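Hypothetical bacterial 6-phosphogluconolactonase (Bacteroides fragilis, PDB 3SCY) is a putative 6-phosphogluconolactonase of the seven-bladed beta-propeller lactonase family, which would hydrolyse 6-phosphogluconolactone to 6-phosphogluconate. Local coordinates at residues T107-I112 with V124-G128; A281-F287 with K298-T304. All blocks are in the same frame, centred on the assembly; numbering follows the deposited sequence.

Contact 1. Residues T107-I112 with V124-G128; sequences TNGKNI and VFPIG
I112 and F125 face each other as an antiparallel hydrogen-bonded pair, I112 N giving to F125 O and F125 N giving back to I112 O, each at 2.8 Å. They belong to the hairpin of strands 111-116 and 121-126, the two middle strands of a four-stranded propeller blade. Beyond the non-hydrogen-bonded pair N111-P126, I127 N reaches K110 O (2.9 Å), and a water that donates to both K110 O and I127 O bridges the end of the ladder.

Apolar contacts centre on I127. Its CG1 is anti to the carbonyl carbon (chi1 -62°) and the chain then runs extended, carrying CD1 to 3.8 Å from I112 CG1 and to 3.4 Å from T107 OG1, which it meets at about a right angle. I112 CG2 lies 4.2 Å from F125 CD1, and Y65 of strand 63-68 packs on both I112 and I127.

Polar side chains shape the turn between strands 102-107 and 111-116. T107 OG1 accepts from G109 N in an ST turn; N108 OD1 takes K110 N in an Asx turn and also N111 N, which extends it to an Asx motif. N111 OD1 sits 3.4 Å from P126 CA, while its ND2 is bonded to A188 O.

Side-chain oxygens thus satisfy the N-H groups of the tight turn, while K110 O separately accepts from I127 N and the water.

Contact 2. Residues A281-F287 with K298-T304; sequences ADGVAIF and KVGYQLT. With NA (sodium ion), chain E.
Y301 lies across the backbone of strand 283-287, and its side chain meets both that strand and the loop residue A281 before it. With CG anti to the backbone N (chi1 -163°), the chain leaves CB to carry the ring over to the partner strand. CG is near V284 O, which lies over one ring face, offset toward the rim. CD1 touches A285 CA at 3.6 Å and is also near A285 CB; CE1 borders A285 N, and CE2 and CZ both approach A281 O, which lies at the ring edge, in plane. At the tip, OH donates to A281 O over 2.6 Å, nearly in line with the carbonyl, and N277 ND2 is a further partner of this hydroxyl.

Beneath the ring runs an antiparallel ladder, the short strand axes making 156°. V284 and Q302 exchange backbone bonds in both directions, and T304 N reaches D282 O. Farther along, I286 O accepts from V299 N (2.8 Å) and, at a longer 3.3 Å, from G300 N: a classic beta bulge that shifts the register by one. Beside it I286 CG2 meets V299 CG2 at 3.6 Å. K298 CG lies over one face of F287, and the lysine, bent at chi3, brings CE to 3.7 Å from F287 CZ; its NZ is bonded to A252 O.

Q302 turns the other way. Its OE1 binds the sodium ion at 2.2 Å, with four waters and L342 O completing the site, while NE2 donates almost straight to L303 O, fixing the amide's rotation.

Besides the backbone bonds, the tyrosine hydroxyl therefore ties the blade's outer strand to the loop leading into its neighbour and to N277 of the next strand in, while Q302 links the blade through sodium to strand 342-350.

Overall arrangement
Contacts 1 and 2 belong to two different four-stranded antiparallel blades of one seven-bladed propeller. Their centres are about 36 Å apart, on opposite sides of the chain's centre, and they do not touch; the nearest atoms are about 24 Å apart. They follow in series along the chain: contact 1 closes before contact 2 opens. Contact 1 pairs the middle strands 111-116 and 121-126 of its blade, whereas contact 2 pairs strand 283-289 with the outermost strand 296-303. Each is a local hairpin within its own blade; the ring is closed instead where strand 354-360 pairs with strand 13-20. The sodium site joins contact 2 to the next blade through L342.

Contact 1. Residues T107-I112 with V124-G128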
loop_
_atom_site.group_PDB
_atom_site.type_symbol
_atom_site.label_atom_id
_atom_site.label_comp_id
_atom_site.label_asym_id
_atom_site.label_seq_id
_atom_site.Cartn_x
_atom_site.Cartn_y
_atom_site.Cartn_z
ATOM N N THR A 107 -10.665 0.952 0.176
ATOM C CA THR A 107 -12.049 1.397 0.174
ATOM C C THR A 107 -12.720 1.017 -1.123
ATOM O O THR A 107 -12.057 0.897 -2.175
ATOM C CB THR A 107 -12.119 2.946 0.358
ATOM O OG1 THR A 107 -13.496 3.349 0.529
ATOM C CG2 THR A 107 -11.525 3.741 -0.841
ATOM N N ASN A 108 -14.065 0.919 -1.075
ATOM C CA ASN A 108 -14.848 0.824 -2.302
ATOM C C ASN A 108 -15.809 2.030 -2.357
ATOM O O ASN A 108 -16.740 2.006 -3.141
ATOM C CB ASN A 108 -15.603 -0.504 -2.411
ATOM C CG ASN A 108 -16.775 -0.616 -1.468
ATOM O OD1 ASN A 108 -16.819 0.053 -0.431
ATOM N ND2 ASN A 108 -17.784 -1.393 -1.863
ATOM N N GLY A 109 -15.615 3.026 -1.484
ATOM C CA GLY A 109 -16.476 4.212 -1.432
ATOM C C GLY A 109 -17.648 4.057 -0.480
ATOM O O GLY A 109 -18.272 5.056 -0.072
ATOM N N LYS A 110 -17.978 2.790 -0.124
ATOM C CA LYS A 110 -19.067 2.477 0.807
ATOM C C LYS A 110 -18.533 1.961 2.139
ATOM O O LYS A 110 -19.187 2.093 3.156
ATOM C CB LYS A 110 -20.028 1.440 0.211
ATOM C CG LYS A 110 -20.759 1.938 -1.022
ATOM C CD LYS A 110 -21.638 0.842 -1.611
ATOM C CE LYS A 110 -22.488 1.345 -2.760
ATOM N NZ LYS A 110 -21.667 1.655 -3.959
ATOM N N ASN A 111 -17.342 1.356 2.132
ATOM C CA ASN A 111 -16.691 0.810 3.305
ATOM C C ASN A 111 -15.214 1.013 3.219
ATOM O O ASN A 111 -14.655 1.041 2.117
ATOM C CB ASN A 111 -16.938 -0.719 3.394
ATOM C CG ASN A 111 -18.398 -1.042 3.528
ATOM O OD1 ASN A 111 -18.941 -0.990 4.619
ATOM N ND2 ASN A 111 -19.067 -1.368 2.410
ATOM N N ILE A 112 -14.585 1.076 4.381
ATOM C CA ILE A 112 -13.135 1.066 4.568
ATOM C C ILE A 112 -12.790 -0.285 5.156
ATOM O O ILE A 112 -13.512 -0.742 6.065
ATOM C CB ILE A 112 -12.670 2.206 5.537
ATOM C CG1 ILE A 112 -12.848 3.600 4.922
ATOM C CG2 ILE A 112 -11.208 1.962 6.090
ATOM C CD1 ILE A 112 -11.896 3.960 3.737
ATOM N N VAL A 124 -13.819 -3.844 9.086
ATOM C CA VAL A 124 -14.654 -3.164 8.103
ATOM C C VAL A 124 -15.359 -2.005 8.790
ATOM O O VAL A 124 -15.941 -2.215 9.869
ATOM C CB VAL A 124 -15.709 -4.159 7.500
ATOM C CG1 VAL A 124 -16.628 -3.474 6.496
ATOM C CG2 VAL A 124 -15.017 -5.362 6.860
ATOM N N PHE A 125 -15.337 -0.818 8.149
ATOM C CA PHE A 125 -16.072 0.350 8.626
ATOM C C PHE A 125 -16.969 0.868 7.524
ATOM O O PHE A 125 -16.441 1.230 6.471
ATOM C CB PHE A 125 -15.133 1.509 9.049
ATOM C CG PHE A 125 -14.071 1.219 10.073
ATOM C CD1 PHE A 125 -12.848 0.685 9.691
ATOM C CD2 PHE A 125 -14.270 1.533 11.412
ATOM C CE1 PHE A 125 -11.844 0.454 10.623
ATOM C CE2 PHE A 125 -13.286 1.256 12.354
ATOM C CZ PHE A 125 -12.068 0.728 11.957
ATOM N N PRO A 126 -18.287 1.024 7.751
ATOM C CA PRO A 126 -19.113 1.698 6.745
ATOM C C PRO A 126 -18.732 3.182 6.693
ATOM O O PRO A 126 -18.367 3.766 7.723
ATOM C CB PRO A 126 -20.554 1.538 7.270
ATOM C CG PRO A 126 -20.467 0.490 8.378
ATOM C CD PRO A 126 -19.070 0.653 8.948
ATOM N N ILE A 127 -18.844 3.784 5.524
ATOM C CA ILE A 127 -18.579 5.218 5.357
ATOM C C ILE A 127 -19.932 5.924 5.376
ATOM O O ILE A 127 -20.848 5.529 4.640
ATOM C CB ILE A 127 -17.814 5.522 4.055
ATOM C CG1 ILE A 127 -16.422 4.843 4.059
ATOM C CG2 ILE A 127 -17.652 7.049 3.891
ATOM C CD1 ILE A 127 -15.692 4.837 2.716
ATOM N N GLY A 128 -20.059 6.954 6.206
ATOM C CA GLY A 128 -21.318 7.693 6.279
ATOM C C GLY A 128 -21.517 8.599 5.076
ATOM O O GLY A 128 -20.602 8.803 4.268
HETATM O O HOH W 1 -21.607 3.300 3.255
#

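Contact 2. Residues A281-F287 with K298-T304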
loop_
_atom_site.group_PDB
_atom_site.type_symbol
_atom_site.label_atom_id
_atom_site.label_comp_id
_atom_site.label_asym_id
_atom_site.label_seq_id
_atom_site.Cartn_x
_atom_site.Cartn_y
_atom_site.Cartn_z
ATOM N N ALA A 281 21.353 -3.731 1.748
ATOM C CA ALA A 281 21.362 -3.308 0.345
ATOM C C ALA A 281 20.039 -2.622 0.011
ATOM O O ALA A 281 19.414 -2.917 -1.008
ATOM C CB ALA A 281 21.596 -4.507 -0.573
ATOM N N ASP A 282 19.592 -1.717 0.887
ATOM C CA ASP A 282 18.305 -1.054 0.733
ATOM C C ASP A 282 18.154 -0.458 -0.666
ATOM O O ASP A 282 19.045 0.223 -1.171
ATOM C CB ASP A 282 18.122 0.041 1.800
ATOM C CG ASP A 282 18.234 -0.440 3.229
ATOM O OD1 ASP A 282 19.287 -1.013 3.581
ATOM O OD2 ASP A 282 17.303 -0.156 4.033
ATOM N N GLY A 283 17.041 -0.769 -1.298
ATOM C CA GLY A 283 16.855 -0.275 -2.643
ATOM C C GLY A 283 15.673 -0.875 -3.332
ATOM O O GLY A 283 14.780 -1.443 -2.690
ATOM N N VAL A 284 15.664 -0.704 -4.664
ATOM C CA VAL A 284 14.537 -1.122 -5.481
ATOM C C VAL A 284 15.028 -2.018 -6.585
ATOM O O VAL A 284 15.876 -1.598 -7.370
ATOM C CB VAL A 284 13.810 0.130 -6.039
ATOM C CG1 VAL A 284 12.670 -0.250 -6.983
ATOM C CG2 VAL A 284 13.275 0.997 -4.899
ATOM N N ALA A 285 14.465 -3.244 -6.656
ATOM C CA ALA A 285 14.739 -4.200 -7.732
ATOM C C ALA A 285 13.821 -3.855 -8.898
ATOM O O ALA A 285 12.651 -3.494 -8.694
ATOM C CB ALA A 285 14.481 -5.626 -7.247
ATOM N N ILE A 286 14.356 -3.936 -10.119
ATOM C CA ILE A 286 13.642 -3.572 -11.334
ATOM C C ILE A 286 13.511 -4.785 -12.239
ATOM O O ILE A 286 14.521 -5.410 -12.592
ATOM C CB ILE A 286 14.383 -2.428 -12.067
ATOM C CG1 ILE A 286 14.767 -1.279 -11.075
ATOM C CG2 ILE A 286 13.551 -1.952 -13.297
ATOM C CD1 ILE A 286 15.715 -0.194 -11.668
ATOM N N PHE A 287 12.275 -5.075 -12.625
ATOM C CA PHE A 287 11.957 -6.208 -13.500
ATOM C C PHE A 287 11.237 -5.770 -14.739
ATOM O O PHE A 287 10.369 -4.888 -14.692
ATOM C CB PHE A 287 11.077 -7.234 -12.789
ATOM C CG PHE A 287 11.661 -7.815 -11.529
ATOM C CD1 PHE A 287 11.495 -7.174 -10.309
ATOM C CD2 PHE A 287 12.345 -9.028 -11.554
ATOM C CE1 PHE A 287 12.022 -7.722 -9.135
ATOM C CE2 PHE A 287 12.850 -9.585 -10.376
ATOM C CZ PHE A 287 12.665 -8.941 -9.170
ATOM N N LYS A 298 14.635 -9.811 -14.124
ATOM C CA LYS A 298 15.301 -8.672 -13.480
ATOM C C LYS A 298 16.185 -7.957 -14.480
ATOM O O LYS A 298 16.867 -8.600 -15.288
ATOM C CB LYS A 298 16.104 -9.095 -12.247
ATOM C CG LYS A 298 16.408 -7.903 -11.325
ATOM C CD LYS A 298 17.158 -8.240 -10.068
ATOM C CE LYS A 298 16.331 -8.941 -9.036
ATOM N NZ LYS A 298 17.159 -9.307 -7.850
ATOM N N VAL A 299 16.119 -6.633 -14.486
ATOM C CA VAL A 299 16.925 -5.818 -15.394
ATOM C C VAL A 299 17.849 -4.844 -14.635
ATOM O O VAL A 299 18.788 -4.325 -15.241
ATOM C CB VAL A 299 16.081 -5.057 -16.455
ATOM C CG1 VAL A 299 15.329 -6.019 -17.377
ATOM C CG2 VAL A 299 15.118 -4.068 -15.814
ATOM N N GLY A 300 17.611 -4.589 -13.345
ATOM C CA GLY A 300 18.488 -3.664 -12.640
ATOM C C GLY A 300 18.172 -3.556 -11.171
ATOM O O GLY A 300 17.288 -4.256 -10.654
ATOM N N TYR A 301 18.926 -2.684 -10.495
ATOM C CA TYR A 301 18.763 -2.484 -9.062
ATOM C C TYR A 301 19.216 -1.082 -8.717
ATOM O O TYR A 301 20.292 -0.644 -9.168
ATOM C CB TYR A 301 19.602 -3.525 -8.268
ATOM C CG TYR A 301 19.141 -3.599 -6.830
ATOM C CD1 TYR A 301 18.078 -4.415 -6.465
ATOM C CD2 TYR A 301 19.768 -2.847 -5.832
ATOM C CE1 TYR A 301 17.604 -4.447 -5.154
ATOM C CE2 TYR A 301 19.320 -2.897 -4.512
ATOM C CZ TYR A 301 18.263 -3.728 -4.174
ATOM O OH TYR A 301 17.794 -3.805 -2.887
ATOM N N GLN A 302 18.414 -0.381 -7.918
ATOM C CA GLN A 302 18.744 0.978 -7.508
ATOM C C GLN A 302 18.852 1.067 -6.001
ATOM O O GLN A 302 17.861 0.880 -5.302
ATOM C CB GLN A 302 17.674 1.956 -8.028
ATOM C CG GLN A 302 17.869 3.393 -7.501
ATOM C CD GLN A 302 19.102 4.066 -8.035
ATOM O OE1 GLN A 302 19.233 4.295 -9.233
ATOM N NE2 GLN A 302 20.041 4.383 -7.173
ATOM N N LEU A 303 20.040 1.395 -5.510
ATOM C CA LEU A 303 20.233 1.590 -4.076
ATOM C C LEU A 303 19.570 2.879 -3.657
ATOM O O LEU A 303 19.631 3.872 -4.375
ATOM C CB LEU A 303 21.721 1.607 -3.729
ATOM C CG LEU A 303 22.434 0.254 -3.868
ATOM C CD1 LEU A 303 23.942 0.427 -3.749
ATOM C CD2 LEU A 303 21.978 -0.731 -2.769
ATOM N N THR A 304 18.927 2.861 -2.496
ATOM C CA THR A 304 18.228 4.052 -2.030
ATOM C C THR A 304 18.715 4.444 -0.659
ATOM O O THR A 304 19.591 3.790 -0.093
ATOM C CB THR A 304 16.701 3.745 -1.939
ATOM O OG1 THR A 304 16.482 2.677 -1.021
ATOM C CG2 THR A 304 16.057 3.421 -3.286
HETATM NA NA NA E . 20.163 3.729 -11.175
HETATM O O HOH W 2 21.087 1.483 0.105
HETATM O O HOH W 3 21.504 1.877 -9.985
HETATM O O HOH W 4 21.948 5.135 -11.155
HETATM O O HOH W 5 20.892 2.798 -13.544
HETATM O O HOH W 6 18.710 1.649 -11.937
#